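Local coordinates for uncharacterized protein (Trypanosoma brucei, PDB 2Q0X) that is of unknown function but has an alpha/beta-hydrolase fold and is named a paraflagellar rod component, at residues 45-49 / 115-119; 53-57 / 278-284; 138-144 / 227-233; 204-209 / 246-251. All blocks are in the same frame, centred on the assembly; numbering follows the deposited sequence.

Interaction 1. Residues 45-49 / 115-119; sequences GGQTE and TSTGT
Gly45 runs close against the turn that follows strand 110-115, with its CA 3.4 Å from Thr115 O in a CH...O contact and its carbonyl O 3.4 Å from Gly118 CA. With no side chain on Gly45 or Gly118, the two backbones meet directly, their CA atoms 4.2 Å apart. Glu49 and Thr115 supply the polar grip. The Glu49 side chain reaches back over the type I turn 46-49, CG anti to its carbonyl carbon and the chain extended beyond, so that OE1 lands between two donors. Thr115 OG1 gives its proton to Glu49 OE1 at 2.8 Å, arriving on the syn side and 27° out of the carboxylate plane; Gly46 N binds the same oxygen at 2.7 Å from the anti side. Thr115 OG1 is also hydrogen-bonded to Trp43 NE1. Along the same interface, a water links Gly45 O to Thr117 OG1, and a second joins Thr117 OG1 to Gln47 OE1; Gln47 NE2 is hydrogen-bonded to Ser77 O. Ser116 has phi 57° and psi -136°, the strained conformation seen at the nucleophile elbow of alpha/beta hydrolases, and probably occupies that position; the loop 45-49, following strand 40-44, corresponds to the one that usually contributes to the oxyanion hole. One bond to OE1 thus holds turn 46-49 together and the other ties it to Thr115, consistent with a hydrolase-like pocket.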
loop_
_atom_site.group_PDB
_atom_site.type_symbol
_atom_site.label_atom_id
_atom_site.label_comp_id
_atom_site.label_asym_id
_atom_site.label_seq_id
_atom_site.Cartn_x
_atom_site.Cartn_y
_atom_site.Cartn_z
ATOM N N GLY A 45 -4.655 9.029 -4.820
ATOM C CA GLY A 45 -3.680 9.953 -4.266
ATOM C C GLY A 45 -2.287 9.742 -4.785
ATOM O O GLY A 45 -2.055 9.044 -5.797
ATOM N N GLY A 46 -1.358 10.369 -4.072
ATOM C CA GLY A 46 0.031 10.202 -4.312
ATOM C C GLY A 46 0.498 8.801 -3.967
ATOM O O GLY A 46 -0.208 8.018 -3.317
ATOM N N GLN A 47 1.713 8.505 -4.391
ATOM C CA GLN A 47 2.287 7.179 -4.204
ATOM C C GLN A 47 2.550 6.846 -2.737
ATOM O O GLN A 47 2.502 5.682 -2.367
ATOM C CB GLN A 47 3.565 7.031 -5.022
ATOM C CG GLN A 47 3.329 6.891 -6.508
ATOM C CD GLN A 47 4.627 6.921 -7.313
ATOM O OE1 GLN A 47 5.216 7.982 -7.528
ATOM N NE2 GLN A 47 5.062 5.758 -7.782
ATOM N N THR A 48 2.792 7.872 -1.919
ATOM C CA THR A 48 3.024 7.717 -0.495
ATOM C C THR A 48 1.793 8.011 0.340
ATOM O O THR A 48 1.884 8.109 1.560
ATOM C CB THR A 48 4.176 8.637 -0.008
ATOM O OG1 THR A 48 3.805 10.010 -0.170
ATOM C CG2 THR A 48 5.454 8.357 -0.795
ATOM N N GLU A 49 0.646 8.171 -0.303
ATOM C CA GLU A 49 -0.613 8.354 0.393
ATOM C C GLU A 49 -1.328 7.004 0.523
ATOM O O GLU A 49 -1.483 6.272 -0.457
ATOM C CB GLU A 49 -1.501 9.380 -0.328
ATOM C CG GLU A 49 -0.973 10.805 -0.189
ATOM C CD GLU A 49 -1.887 11.864 -0.813
ATOM O OE1 GLU A 49 -2.316 11.706 -1.973
ATOM O OE2 GLU A 49 -2.155 12.890 -0.145
ATOM N N THR A 115 -5.719 13.777 -4.994
ATOM C CA THR A 115 -4.800 14.606 -4.252
ATOM C C THR A 115 -3.389 14.300 -4.709
ATOM O O THR A 115 -3.104 13.208 -5.202
ATOM C CB THR A 115 -4.900 14.331 -2.732
ATOM O OG1 THR A 115 -4.765 12.922 -2.483
ATOM C CG2 THR A 115 -6.219 14.869 -2.172
ATOM N N SER A 116 -2.501 15.275 -4.523
ATOM C CA SER A 116 -1.060 15.089 -4.766
ATOM C C SER A 116 -0.755 14.636 -6.220
ATOM O O SER A 116 -1.356 15.152 -7.168
ATOM C CB SER A 116 -0.488 14.116 -3.718
ATOM O OG SER A 116 0.916 14.082 -3.791
ATOM N N THR A 117 0.140 13.659 -6.406
ATOM C CA THR A 117 0.433 13.145 -7.758
ATOM C C THR A 117 -0.666 12.234 -8.368
ATOM O O THR A 117 -0.523 11.761 -9.508
ATOM C CB THR A 117 1.797 12.438 -7.799
ATOM O OG1 THR A 117 1.774 11.260 -6.982
ATOM C CG2 THR A 117 2.951 13.405 -7.356
ATOM N N GLY A 118 -1.753 11.995 -7.613
ATOM C CA GLY A 118 -2.933 11.313 -8.127
ATOM C C GLY A 118 -3.589 12.084 -9.254
ATOM O O GLY A 118 -4.212 11.499 -10.146
ATOM N N THR A 119 -3.432 13.406 -9.219
ATOM C CA THR A 119 -3.935 14.255 -10.259
ATOM C C THR A 119 -3.365 13.941 -11.643
ATOM O O THR A 119 -4.040 14.168 -12.652
ATOM C CB THR A 119 -3.761 15.765 -9.949
ATOM O OG1 THR A 119 -2.385 16.099 -9.978
ATOM C CG2 THR A 119 -4.341 16.148 -8.628
HETATM O O HOH W 1 0.146 9.012 -7.546
HETATM O O HOH W 2 4.129 10.174 -6.228
#

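Interaction 2. Residues 53-57 / 278-284; sequences SFDYF and AAESEHV. With GOL (glycerol), chain C.
Tyr56 reaches across to helix 280-299, and its OH meets His283 ND1 at 2.8 Å, in the plane of the imidazole at its edge. The phenol is sandwiched: His283 CB lies over one face, 3.9 Å from the ring centroid, and Phe57 CD1 over the other. Ala278 CB touches Tyr56 CE2 at 3.8 Å, and Val284 CG2 comes to 3.7 Å from Tyr56 CD1. The ring gets there because CG stands between the backbone N and the carbonyl carbon, chi1 85°. A glycerol, probably from the crystallisation liquor, bridges the backbone of 55-56 and Glu280: its O1 takes the N-H of Tyr56 at 2.6 Å and gives its proton to Glu280 OE2 at 2.8 Å, while Asp55 N adds a weak bond to O2. Further out, Asp267 receives the other nitrogen of His283, NE2, and also the backbone N of Ala279. Arg9 of the same chain and Lys27 of the second subunit form salt bridges with the Asp55 carboxylate, and that Lys27 also binds the glycerol. Tyr56 and Asp267 therefore hold the imidazole by hydrogen bonds at its two nitrogens, which fixes its rotation, while the glycerol marks a polar niche at the subunit boundary that can hold a small polyol.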
loop_
_atom_site.group_PDB
_atom_site.type_symbol
_atom_site.label_atom_id
_atom_site.label_comp_id
_atom_site.label_asym_id
_atom_site.label_seq_id
_atom_site.Cartn_x
_atom_site.Cartn_y
_atom_site.Cartn_z
ATOM N N SER A 53 -5.770 8.615 3.880
ATOM C CA SER A 53 -4.601 9.506 3.987
ATOM C C SER A 53 -4.922 10.767 4.781
ATOM O O SER A 53 -4.085 11.269 5.531
ATOM C CB SER A 53 -4.115 9.926 2.594
ATOM O OG SER A 53 -2.851 10.577 2.681
ATOM N N PHE A 54 -6.127 11.288 4.574
ATOM C CA PHE A 54 -6.613 12.430 5.325
ATOM C C PHE A 54 -7.631 11.968 6.338
ATOM O O PHE A 54 -8.604 11.310 5.981
ATOM C CB PHE A 54 -7.225 13.472 4.390
ATOM C CG PHE A 54 -6.223 14.090 3.485
ATOM C CD1 PHE A 54 -5.640 15.306 3.799
ATOM C CD2 PHE A 54 -5.809 13.419 2.340
ATOM C CE1 PHE A 54 -4.680 15.864 2.975
ATOM C CE2 PHE A 54 -4.859 13.966 1.501
ATOM C CZ PHE A 54 -4.291 15.196 1.825
ATOM N N ASP A 55 -7.386 12.315 7.597
ATOM C CA ASP A 55 -8.299 12.020 8.681
ATOM C C ASP A 55 -9.693 12.541 8.335
ATOM O O ASP A 55 -10.674 11.832 8.561
ATOM C CB ASP A 55 -7.788 12.615 10.028
ATOM C CG ASP A 55 -6.600 11.839 10.620
ATOM O OD1 ASP A 55 -6.186 10.815 10.038
ATOM O OD2 ASP A 55 -6.069 12.254 11.676
ATOM N N TYR A 56 -9.785 13.734 7.741
ATOM C CA TYR A 56 -11.097 14.313 7.396
ATOM C C TYR A 56 -11.960 13.511 6.414
ATOM O O TYR A 56 -13.154 13.738 6.349
ATOM C CB TYR A 56 -10.994 15.793 6.963
ATOM C CG TYR A 56 -10.656 16.031 5.508
ATOM C CD1 TYR A 56 -11.624 15.873 4.510
ATOM C CD2 TYR A 56 -9.394 16.444 5.132
ATOM C CE1 TYR A 56 -11.338 16.089 3.204
ATOM C CE2 TYR A 56 -9.098 16.657 3.816
ATOM C CZ TYR A 56 -10.074 16.487 2.848
ATOM O OH TYR A 56 -9.785 16.706 1.512
ATOM N N PHE A 57 -11.370 12.588 5.659
ATOM C CA PHE A 57 -12.123 11.640 4.837
ATOM C C PHE A 57 -13.230 10.883 5.583
ATOM O O PHE A 57 -14.238 10.510 4.977
ATOM C CB PHE A 57 -11.170 10.594 4.243
ATOM C CG PHE A 57 -10.343 11.076 3.097
ATOM C CD1 PHE A 57 -10.340 12.412 2.689
ATOM C CD2 PHE A 57 -9.529 10.176 2.419
ATOM C CE1 PHE A 57 -9.562 12.820 1.605
ATOM C CE2 PHE A 57 -8.752 10.585 1.344
ATOM C CZ PHE A 57 -8.774 11.899 0.938
ATOM N N ALA A 278 -4.570 19.509 6.772
ATOM C CA ALA A 278 -5.572 20.060 5.883
ATOM C C ALA A 278 -6.435 20.997 6.723
ATOM O O ALA A 278 -6.611 20.783 7.941
ATOM C CB ALA A 278 -6.415 18.960 5.280
ATOM N N ALA A 279 -6.935 22.050 6.096
ATOM C CA ALA A 279 -7.979 22.843 6.715
ATOM C C ALA A 279 -9.244 21.987 6.581
ATOM O O ALA A 279 -10.017 22.129 5.631
ATOM C CB ALA A 279 -8.119 24.181 6.022
ATOM N N GLU A 280 -9.420 21.084 7.545
ATOM C CA GLU A 280 -10.364 19.979 7.428
ATOM C C GLU A 280 -11.780 20.451 7.123
ATOM O O GLU A 280 -12.436 19.940 6.215
ATOM C CB GLU A 280 -10.336 19.121 8.696
ATOM C CG GLU A 280 -8.994 18.406 8.924
ATOM C CD GLU A 280 -8.929 17.660 10.250
ATOM O OE1 GLU A 280 -9.057 18.300 11.336
ATOM O OE2 GLU A 280 -8.735 16.429 10.209
ATOM N N SER A 281 -12.224 21.447 7.863
ATOM C CA SER A 281 -13.571 21.991 7.734
ATOM C C SER A 281 -13.781 22.705 6.392
ATOM O O SER A 281 -14.881 22.679 5.838
ATOM C CB SER A 281 -13.827 22.988 8.868
ATOM O OG SER A 281 -15.014 22.668 9.572
ATOM N N GLU A 282 -12.741 23.394 5.918
ATOM C CA GLU A 282 -12.776 24.062 4.613
ATOM C C GLU A 282 -12.901 23.040 3.475
ATOM O O GLU A 282 -13.750 23.206 2.608
ATOM C CB GLU A 282 -11.523 24.915 4.384
ATOM C CG GLU A 282 -11.379 26.147 5.306
ATOM C CD GLU A 282 -10.041 26.867 5.086
ATOM O OE1 GLU A 282 -9.322 26.508 4.117
ATOM O OE2 GLU A 282 -9.706 27.780 5.874
ATOM N N HIS A 283 -12.073 21.990 3.497
ATOM C CA HIS A 283 -12.134 20.919 2.478
ATOM C C HIS A 283 -13.518 20.279 2.432
ATOM O O HIS A 283 -14.105 20.151 1.368
ATOM C CB HIS A 283 -11.127 19.806 2.747
ATOM C CG HIS A 283 -9.706 20.163 2.443
ATOM N ND1 HIS A 283 -8.864 19.309 1.770
ATOM C CD2 HIS A 283 -8.964 21.252 2.758
ATOM C CE1 HIS A 283 -7.672 19.870 1.655
ATOM N NE2 HIS A 283 -7.705 21.049 2.246
ATOM N N VAL A 284 -14.039 19.877 3.581
ATOM C CA VAL A 284 -15.323 19.183 3.602
ATOM C C VAL A 284 -16.426 20.081 3.036
ATOM O O VAL A 284 -17.207 19.662 2.180
ATOM C CB VAL A 284 -15.679 18.695 5.022
ATOM C CG1 VAL A 284 -17.150 18.267 5.112
ATOM C CG2 VAL A 284 -14.748 17.543 5.424
HETATM C C1 GOL C . -6.513 15.896 8.221
HETATM O O1 GOL C . -7.720 15.309 7.798
HETATM C C2 GOL C . -5.287 15.189 7.641
HETATM O O2 GOL C . -4.802 14.073 8.391
HETATM C C3 GOL C . -4.196 16.210 7.519
HETATM O O3 GOL C . -2.999 15.491 7.350
#

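Interaction 3. Residues 138-144 / 227-233; sequences VILHGVV and LLLMLAH
Met230 crosses beside strand 135-143 at the His141 position, and its side chain follows the neighbouring strand's surface. CB lies 3.6 Å from Leu140 O and 3.7 Å from His141 CD2; CG stays near the same carbonyl at 3.9 Å. SD rests 3.6 Å from Ile139 CG2, and the bend at chi3, 74°, then carries CE to His283 ND1, 3.7 Å away. The two strand segments run parallel, their axes 13° apart. Six hydrogen bonds alternate in direction between them, from Leu228 N to Val138 O at one end through Val144 N to Ala232 O at the other; Met230 N to Leu140 O, 2.7 Å, is the shortest. On the opposite face of the sheet, Leu229 CD2 lies alongside Leu140, 3.9 Å from its CB, and Leu227 CD1 is equally far from Val138 CG1. The pair lies deep within the central sheet of the alpha/beta-hydrolase fold, with strand 110-115 beyond one member and strand 260-264 beyond the other. Helix 119-128 packs on Val138 and Leu140, and helix 200-209 on Leu231 and Val144, whereas Phe265, His283 and Asp267, the last bound to His141 NE2, gather over the Met230 face.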
loop_
_atom_site.group_PDB
_atom_site.type_symbol
_atom_site.label_atom_id
_atom_site.label_comp_id
_atom_site.label_asym_id
_atom_site.label_seq_id
_atom_site.Cartn_x
_atom_site.Cartn_y
_atom_site.Cartn_z
ATOM N N VAL A 138 -15.039 16.416 -11.382
ATOM C CA VAL A 138 -13.657 16.212 -11.050
ATOM C C VAL A 138 -13.277 17.184 -9.928
ATOM O O VAL A 138 -13.638 18.352 -9.952
ATOM C CB VAL A 138 -12.749 16.376 -12.293
ATOM C CG1 VAL A 138 -11.306 16.244 -11.912
ATOM C CG2 VAL A 138 -13.131 15.319 -13.404
ATOM N N ILE A 139 -12.553 16.674 -8.939
ATOM C CA ILE A 139 -12.026 17.486 -7.850
ATOM C C ILE A 139 -10.535 17.221 -7.752
ATOM O O ILE A 139 -10.130 16.084 -7.578
ATOM C CB ILE A 139 -12.693 17.118 -6.472
ATOM C CG1 ILE A 139 -14.217 17.273 -6.526
ATOM C CG2 ILE A 139 -12.047 17.927 -5.333
ATOM C CD1 ILE A 139 -14.997 16.286 -5.626
ATOM N N LEU A 140 -9.730 18.268 -7.829
ATOM C CA LEU A 140 -8.291 18.107 -7.753
ATOM C C LEU A 140 -7.717 19.012 -6.681
ATOM O O LEU A 140 -8.027 20.197 -6.620
ATOM C CB LEU A 140 -7.626 18.415 -9.100
ATOM C CG LEU A 140 -8.164 17.711 -10.355
ATOM C CD1 LEU A 140 -7.546 18.290 -11.622
ATOM C CD2 LEU A 140 -7.980 16.247 -10.268
ATOM N N HIS A 141 -6.866 18.437 -5.842
ATOM C CA HIS A 141 -6.151 19.187 -4.809
ATOM C C HIS A 141 -4.686 19.199 -5.141
ATOM O O HIS A 141 -4.118 18.178 -5.546
ATOM C CB HIS A 141 -6.381 18.608 -3.404
ATOM C CG HIS A 141 -5.715 19.390 -2.307
ATOM N ND1 HIS A 141 -4.368 19.287 -2.033
ATOM C CD2 HIS A 141 -6.205 20.303 -1.437
ATOM C CE1 HIS A 141 -4.062 20.089 -1.031
ATOM N NE2 HIS A 141 -5.158 20.724 -0.656
ATOM N N GLY A 142 -4.081 20.373 -4.963
ATOM C CA GLY A 142 -2.645 20.492 -5.028
ATOM C C GLY A 142 -2.071 21.606 -4.188
ATOM O O GLY A 142 -2.716 22.638 -3.947
ATOM N N VAL A 143 -0.844 21.377 -3.737
ATOM C CA VAL A 143 -0.019 22.398 -3.114
ATOM C C VAL A 143 0.861 22.986 -4.192
ATOM O O VAL A 143 1.504 22.265 -4.938
ATOM C CB VAL A 143 0.877 21.820 -2.022
ATOM C CG1 VAL A 143 1.747 22.947 -1.388
ATOM C CG2 VAL A 143 0.025 21.056 -0.976
ATOM N N VAL A 144 0.895 24.303 -4.268
ATOM C CA VAL A 144 1.670 24.987 -5.300
ATOM C C VAL A 144 2.769 25.835 -4.652
ATOM O O VAL A 144 2.644 26.236 -3.500
ATOM C CB VAL A 144 0.764 25.877 -6.175
ATOM C CG1 VAL A 144 -0.216 25.022 -6.924
ATOM C CG2 VAL A 144 0.021 26.924 -5.314
ATOM N N LEU A 227 -15.417 21.189 -12.579
ATOM C CA LEU A 227 -14.122 21.013 -11.975
ATOM C C LEU A 227 -14.025 21.897 -10.725
ATOM O O LEU A 227 -14.390 23.070 -10.765
ATOM C CB LEU A 227 -13.055 21.399 -12.994
ATOM C CG LEU A 227 -11.615 21.468 -12.497
ATOM C CD1 LEU A 227 -11.198 20.114 -12.046
ATOM C CD2 LEU A 227 -10.730 22.004 -13.647
ATOM N N LEU A 228 -13.613 21.295 -9.602
ATOM C CA LEU A 228 -13.189 22.043 -8.422
ATOM C C LEU A 228 -11.690 21.862 -8.313
ATOM O O LEU A 228 -11.205 20.754 -8.213
ATOM C CB LEU A 228 -13.896 21.536 -7.157
ATOM C CG LEU A 228 -13.476 22.104 -5.780
ATOM C CD1 LEU A 228 -13.739 23.617 -5.688
ATOM C CD2 LEU A 228 -14.180 21.349 -4.601
ATOM N N LEU A 229 -10.969 22.970 -8.389
ATOM C CA LEU A 229 -9.546 23.022 -8.069
ATOM C C LEU A 229 -9.371 23.524 -6.640
ATOM O O LEU A 229 -9.863 24.601 -6.280
ATOM C CB LEU A 229 -8.807 23.964 -9.040
ATOM C CG LEU A 229 -8.648 23.463 -10.479
ATOM C CD1 LEU A 229 -7.777 24.440 -11.220
ATOM C CD2 LEU A 229 -8.041 22.048 -10.522
ATOM N N MET A 230 -8.673 22.725 -5.836
ATOM C CA MET A 230 -8.406 23.047 -4.444
ATOM C C MET A 230 -6.927 23.310 -4.303
ATOM O O MET A 230 -6.123 22.408 -4.399
ATOM C CB MET A 230 -8.834 21.900 -3.537
ATOM C CG MET A 230 -10.295 21.506 -3.697
ATOM S SD MET A 230 -10.688 20.038 -2.737
ATOM C CE MET A 230 -10.722 20.736 -1.080
ATOM N N LEU A 231 -6.588 24.574 -4.086
ATOM C CA LEU A 231 -5.207 25.020 -4.047
ATOM C C LEU A 231 -4.783 25.406 -2.616
ATOM O O LEU A 231 -5.535 26.053 -1.888
ATOM C CB LEU A 231 -5.022 26.197 -5.005
ATOM C CG LEU A 231 -5.384 25.889 -6.457
ATOM C CD1 LEU A 231 -5.358 27.117 -7.327
ATOM C CD2 LEU A 231 -4.434 24.794 -6.993
ATOM N N ALA A 232 -3.585 24.954 -2.248
ATOM C CA ALA A 232 -2.931 25.300 -1.003
ATOM C C ALA A 232 -1.478 25.665 -1.296
ATOM O O ALA A 232 -0.959 25.348 -2.355
ATOM C CB ALA A 232 -2.988 24.126 -0.040
ATOM N N HIS A 233 -0.831 26.337 -0.349
ATOM C CA HIS A 233 0.600 26.648 -0.446
ATOM C C HIS A 233 1.158 26.888 0.942
ATOM O O HIS A 233 0.406 27.245 1.841
ATOM C CB HIS A 233 0.807 27.888 -1.321
ATOM C CG HIS A 233 0.101 29.114 -0.819
ATOM N ND1 HIS A 233 0.664 29.980 0.104
ATOM C CD2 HIS A 233 -1.113 29.635 -1.129
ATOM C CE1 HIS A 233 -0.179 30.967 0.351
ATOM N NE2 HIS A 233 -1.260 30.788 -0.389
#

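Interaction 4. Residues 204-209 / 246-251; sequences VWNPCI and TVLEGV
Cys208 and Val247 interlock where two helices cross at 99°, their short axes 8.7 Å apart at the nearest point. Each is a knob in the other helix's hole. Cys208 projects into a hollow walled by Thr246, Val247, Gly250 and Val251. Its SG, anti to the carbonyl carbon, drops over the bare backbone of Gly250, 3.9 Å from Gly250 CA, and lies 4.1 Å from Val251 CG2. The absence of a side chain on Gly250 is what makes that hollow deep enough for the sulfur. In return Val247 enters a cup formed by Val204, Trp205, Cys208 and Ile209. Its CG2 methyl is the tip of the knob: it sits over one face of the Trp205 six-membered ring, 4.0 Å from the centroid and 24° off the normal, and touches Cys208 CB at 3.8 Å. Ile209 CD1 presses on the same methyl at 3.4 Å, tighter than an ordinary carbon contact, so this wall of the cup fits snugly. Beside the cup, Val204 CG1 also meets Val251 CG2 at 3.7 Å, the two side chains crossing at about a right angle. Thr246 CG2 lies against Cys208 O. Polar ends turn elsewhere: Trp205 NE1 is hydrogen-bonded to Tyr237 OH, and Thr246 OG1 to Glu242 O in its own helix. On the sheet side, Val204 and Val251 both rest on Leu229 of strand 227-232. The helices are held mainly by apolar fit, the methyls of branched side chains, a thiol and an indole face, with no polar bond between these two segments.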
loop_
_atom_site.group_PDB
_atom_site.type_symbol
_atom_site.label_atom_id
_atom_site.label_comp_id
_atom_site.label_asym_id
_atom_site.label_seq_id
_atom_site.Cartn_x
_atom_site.Cartn_y
_atom_site.Cartn_z
ATOM N N VAL A 204 -1.540 23.262 -13.893
ATOM C CA VAL A 204 -2.289 24.516 -13.782
ATOM C C VAL A 204 -1.420 25.735 -13.421
ATOM O O VAL A 204 -1.435 26.735 -14.127
ATOM C CB VAL A 204 -3.443 24.364 -12.752
ATOM C CG1 VAL A 204 -4.087 25.702 -12.425
ATOM C CG2 VAL A 204 -4.495 23.386 -13.262
ATOM N N TRP A 205 -0.660 25.643 -12.346
ATOM C CA TRP A 205 -0.012 26.812 -11.770
ATOM C C TRP A 205 1.039 27.399 -12.700
ATOM O O TRP A 205 0.948 28.570 -13.105
ATOM C CB TRP A 205 0.620 26.464 -10.419
ATOM C CG TRP A 205 0.830 27.656 -9.546
ATOM C CD1 TRP A 205 2.011 28.216 -9.215
ATOM C CD2 TRP A 205 -0.189 28.435 -8.905
ATOM N NE1 TRP A 205 1.805 29.304 -8.400
ATOM C CE2 TRP A 205 0.458 29.461 -8.196
ATOM C CE3 TRP A 205 -1.588 28.359 -8.861
ATOM C CZ2 TRP A 205 -0.241 30.413 -7.443
ATOM C CZ3 TRP A 205 -2.291 29.298 -8.112
ATOM C CH2 TRP A 205 -1.615 30.312 -7.408
ATOM N N ASN A 206 2.032 26.579 -13.030
ATOM C CA ASN A 206 3.092 26.992 -13.952
ATOM C C ASN A 206 2.585 27.536 -15.288
ATOM O O ASN A 206 2.892 28.673 -15.634
ATOM C CB ASN A 206 4.105 25.844 -14.144
ATOM C CG ASN A 206 4.998 25.646 -12.927
ATOM O OD1 ASN A 206 4.975 26.442 -11.976
ATOM N ND2 ASN A 206 5.812 24.595 -12.957
ATOM N N PRO A 207 1.802 26.746 -16.046
ATOM C CA PRO A 207 1.327 27.285 -17.331
ATOM C C PRO A 207 0.439 28.524 -17.236
ATOM O O PRO A 207 0.484 29.360 -18.127
ATOM C CB PRO A 207 0.569 26.108 -17.955
ATOM C CG PRO A 207 0.300 25.159 -16.813
ATOM C CD PRO A 207 1.357 25.358 -15.826
ATOM N N CYS A 208 -0.356 28.651 -16.173
ATOM C CA CYS A 208 -1.214 29.827 -16.022
ATOM C C CYS A 208 -0.393 31.077 -15.726
ATOM O O CYS A 208 -0.593 32.098 -16.345
ATOM C CB CYS A 208 -2.253 29.642 -14.915
ATOM S SG CYS A 208 -3.722 28.730 -15.374
ATOM N N ILE A 209 0.520 30.991 -14.756
ATOM C CA ILE A 209 1.410 32.126 -14.427
ATOM C C ILE A 209 2.308 32.511 -15.620
ATOM O O ILE A 209 2.608 33.697 -15.829
ATOM C CB ILE A 209 2.307 31.815 -13.188
ATOM C CG1 ILE A 209 1.468 31.458 -11.938
ATOM C CG2 ILE A 209 3.272 32.985 -12.877
ATOM C CD1 ILE A 209 0.410 32.482 -11.563
ATOM N N THR A 246 -4.693 35.725 -12.856
ATOM C CA THR A 246 -4.220 35.083 -14.092
ATOM C C THR A 246 -4.508 33.587 -14.072
ATOM O O THR A 246 -4.829 32.996 -15.116
ATOM C CB THR A 246 -2.694 35.290 -14.305
ATOM O OG1 THR A 246 -2.406 36.689 -14.423
ATOM C CG2 THR A 246 -2.207 34.586 -15.555
ATOM N N VAL A 247 -4.373 32.970 -12.896
ATOM C CA VAL A 247 -4.697 31.559 -12.731
ATOM C C VAL A 247 -6.206 31.320 -12.914
ATOM O O VAL A 247 -6.612 30.399 -13.632
ATOM C CB VAL A 247 -4.195 31.004 -11.371
ATOM C CG1 VAL A 247 -4.779 29.636 -11.100
ATOM C CG2 VAL A 247 -2.630 30.980 -11.332
ATOM N N LEU A 248 -7.028 32.158 -12.288
ATOM C CA LEU A 248 -8.481 32.064 -12.444
ATOM C C LEU A 248 -8.896 32.240 -13.923
ATOM O O LEU A 248 -9.691 31.471 -14.461
ATOM C CB LEU A 248 -9.179 33.109 -11.567
ATOM C CG LEU A 248 -10.711 33.060 -11.533
ATOM C CD1 LEU A 248 -11.211 31.693 -11.077
ATOM C CD2 LEU A 248 -11.266 34.188 -10.632
ATOM N N GLU A 249 -8.328 33.255 -14.565
ATOM C CA GLU A 249 -8.551 33.504 -15.980
ATOM C C GLU A 249 -8.130 32.340 -16.887
ATOM O O GLU A 249 -8.868 31.964 -17.812
ATOM C CB GLU A 249 -7.815 34.782 -16.393
ATOM C CG GLU A 249 -8.054 35.176 -17.825
ATOM C CD GLU A 249 -7.303 36.415 -18.221
ATOM O OE1 GLU A 249 -7.219 37.360 -17.404
ATOM O OE2 GLU A 249 -6.823 36.448 -19.373
ATOM N N GLY A 250 -6.952 31.776 -16.634
ATOM C CA GLY A 250 -6.441 30.662 -17.430
ATOM C C GLY A 250 -7.282 29.413 -17.322
ATOM O O GLY A 250 -7.549 28.734 -18.322
ATOM N N VAL A 251 -7.709 29.094 -16.108
ATOM C CA VAL A 251 -8.531 27.931 -15.887
ATOM C C VAL A 251 -9.917 28.111 -16.515
ATOM O O VAL A 251 -10.388 27.215 -17.200
ATOM C CB VAL A 251 -8.602 27.540 -14.356
ATOM C CG1 VAL A 251 -9.589 26.413 -14.151
ATOM C CG2 VAL A 251 -7.193 27.140 -13.813
#

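Overall arrangement
From the N terminus, interaction 1 opens at 45-49 and interaction 2 at 53-57, before interaction 1 closes at 115-119; the two cross. Interaction 3 then opens at 138-144 and interaction 4 at 204-209. They cross in turn, interaction 3 closing at 227-233 and interaction 4 at 246-251, and both nest inside the long loop that interaction 2 closes at 278-284. Interaction 1 joins two strand-end loops, interaction 3 two central strands, interaction 4 two helices packed against that sheet, and interaction 2 brings the C-terminal helix back to the early loop. Interaction 3 touches all the others, whereas interactions 2 and 4 stay about 14 Å apart at their nearest atoms.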